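Long-range contact in uncharacterized protein (Bacteroides ovatus, PDB 5CAG), which is a putative anchoring subunit of a fimbrium, a predicted outer-membrane lipoprotein of the FimB/Mfa2 family of the fimbrillin superfamily: residues E79-R84 / S113-Y118. Residues are numbered along the deposited sequence; the frame is centred on the assembly and turned at random.
Sequences ESIRIR and SPDSLY. With SO4 (sulfate ion), chain I; SO4 (sulfate ion), chain H; SO4 (sulfate ion), chain D.
D115 OD1 accepts from two backbone N-H groups of 79-84: from I81 N at 3.1 Å, nearly along its own C-O bond, and from S80 N by a weak, strongly bent bond. D115 OD2 accepts from E79 N at 2.8 Å on its syn side, the donor lying 26° out of the carboxylate plane, so that one carboxylate receives three successive N-H groups. A chi1 of 53° tucks CG over the backbone, flanked by N and C; from there the short D115 side chain reaches the backbone of E79 to I81, and its negative charge probably suits the gathered N-H dipoles. The E79 side chain bends at chi2 and leads away, and the two like-charged carboxylates stay apart, E79 OE2 5.8 Å from D115 OD2. S80 OG adds a weak bond to the carbonyl O of S113. This contact joins two parts of the DUF5119 region: strand 81-84, an outermost strand of a small four-stranded antiparallel sheet, and the loop leading into strand 118-127. Beside these polar bonds, I81 provides the apolar link: its CG1 meets the P114 ring at CB (3.9 Å), while its CD1 reaches L117 CB at 3.8 Å. F205 of strand 197-205 touches I81, P114 and L117 alike. Farther out, the extended R82 side chain carries its guanidinium to two sulfate ions, probably from the crystallisation liquor, both at its edge and in its plane; R82 NH2 donates to O3 of the chain H sulfate at 2.8 Å and more weakly to the chain I sulfate.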
# COMPACT_ATOMS: atom_id res chain seq x y z
N GLU A 79 0.84 8.85 6.42
CA GLU A 79 1.69 9.88 5.84
C GLU A 79 1.60 9.93 4.31
O GLU A 79 1.00 10.85 3.75
CB GLU A 79 3.16 9.63 6.25
CG GLU A 79 3.45 9.93 7.71
CD GLU A 79 3.08 11.34 8.13
OE1 GLU A 79 3.73 12.29 7.63
OE2 GLU A 79 2.11 11.50 8.91
N SER A 80 2.24 8.97 3.67
CA SER A 80 2.38 8.84 2.23
C SER A 80 1.07 8.50 1.54
O SER A 80 0.80 9.02 0.45
CB SER A 80 3.41 7.75 1.91
OG SER A 80 4.63 7.88 2.63
N ILE A 81 0.29 7.59 2.17
CA ILE A 81 -0.95 7.05 1.61
C ILE A 81 -2.06 8.04 1.70
O ILE A 81 -2.30 8.66 2.74
CB ILE A 81 -1.37 5.69 2.22
CG1 ILE A 81 -0.28 4.62 1.96
CG2 ILE A 81 -2.70 5.21 1.61
CD1 ILE A 81 -0.43 3.44 2.69
N ARG A 82 -2.74 8.17 0.56
CA ARG A 82 -3.91 9.00 0.35
C ARG A 82 -5.05 8.08 -0.14
O ARG A 82 -4.79 7.00 -0.68
CB ARG A 82 -3.59 10.15 -0.63
CG ARG A 82 -2.51 11.13 -0.17
CD ARG A 82 -2.27 12.22 -1.22
NE ARG A 82 -0.96 12.87 -1.05
CZ ARG A 82 -0.46 13.76 -1.91
NH1 ARG A 82 -1.14 14.11 -2.99
NH2 ARG A 82 0.74 14.29 -1.69
N ILE A 83 -6.31 8.48 0.10
CA ILE A 83 -7.49 7.72 -0.30
C ILE A 83 -8.26 8.55 -1.31
O ILE A 83 -8.45 9.77 -1.14
CB ILE A 83 -8.38 7.35 0.94
CG1 ILE A 83 -7.65 6.42 1.93
CG2 ILE A 83 -9.76 6.78 0.56
CD1 ILE A 83 -7.16 5.11 1.38
N ARG A 84 -8.71 7.86 -2.38
CA ARG A 84 -9.58 8.40 -3.43
C ARG A 84 -10.67 7.35 -3.75
O ARG A 84 -10.53 6.19 -3.37
CB ARG A 84 -8.79 8.83 -4.69
CG ARG A 84 -8.11 7.71 -5.48
CD ARG A 84 -7.22 8.28 -6.56
NE ARG A 84 -6.25 7.31 -7.05
CZ ARG A 84 -5.08 7.63 -7.61
NH1 ARG A 84 -4.72 8.90 -7.73
NH2 ARG A 84 -4.26 6.67 -8.02
N SER A 113 6.92 5.76 -1.46
CA SER A 113 6.67 4.39 -0.98
C SER A 113 5.53 4.43 0.03
O SER A 113 5.45 5.39 0.81
CB SER A 113 7.91 3.75 -0.35
OG SER A 113 9.03 4.63 -0.28
N PRO A 114 4.59 3.48 -0.05
CA PRO A 114 3.43 3.53 0.84
C PRO A 114 3.79 3.16 2.27
O PRO A 114 4.55 2.23 2.48
CB PRO A 114 2.49 2.49 0.23
CG PRO A 114 3.37 1.54 -0.45
CD PRO A 114 4.47 2.36 -1.00
N ASP A 115 3.25 3.92 3.26
CA ASP A 115 3.48 3.59 4.67
C ASP A 115 2.48 2.48 5.08
O ASP A 115 1.84 1.91 4.19
CB ASP A 115 3.46 4.81 5.59
CG ASP A 115 2.27 5.73 5.53
OD1 ASP A 115 1.81 6.02 4.40
OD2 ASP A 115 1.87 6.23 6.59
N SER A 116 2.42 2.08 6.36
CA SER A 116 1.60 0.92 6.70
C SER A 116 0.09 1.16 6.56
O SER A 116 -0.45 2.15 7.05
CB SER A 116 1.94 0.41 8.09
OG SER A 116 3.30 0.00 8.07
N LEU A 117 -0.57 0.25 5.81
CA LEU A 117 -2.02 0.23 5.58
C LEU A 117 -2.56 -1.14 5.97
O LEU A 117 -1.94 -2.17 5.65
CB LEU A 117 -2.40 0.58 4.13
CG LEU A 117 -3.87 0.73 3.82
CD1 LEU A 117 -4.48 2.01 4.42
CD2 LEU A 117 -4.06 0.72 2.37
N TYR A 118 -3.66 -1.12 6.75
CA TYR A 118 -4.35 -2.30 7.26
C TYR A 118 -5.75 -2.29 6.71
O TYR A 118 -6.45 -1.29 6.84
CB TYR A 118 -4.33 -2.35 8.78
CG TYR A 118 -2.94 -2.20 9.35
CD1 TYR A 118 -2.05 -3.26 9.36
CD2 TYR A 118 -2.51 -0.97 9.84
CE1 TYR A 118 -0.75 -3.11 9.87
CE2 TYR A 118 -1.21 -0.80 10.32
CZ TYR A 118 -0.34 -1.87 10.34
OH TYR A 118 0.92 -1.66 10.85
S SO4 I . 2.93 13.50 0.83
O1 SO4 I . 2.44 12.30 0.14
O2 SO4 I . 1.86 13.98 1.70
O3 SO4 I . 4.10 13.16 1.64
O4 SO4 I . 3.29 14.53 -0.17
S SO4 H . 0.77 16.96 -4.25
O1 SO4 H . -0.64 16.96 -3.85
O2 SO4 H . 1.52 17.90 -3.40
O3 SO4 H . 1.34 15.61 -4.11
O4 SO4 H . 0.86 17.36 -5.66
S SO4 D . 4.74 -3.24 11.80
O1 SO4 D . 5.11 -1.82 11.65
O2 SO4 D . 4.49 -3.56 13.20
O3 SO4 D . 3.54 -3.51 10.99
O4 SO4 D . 5.84 -4.08 11.33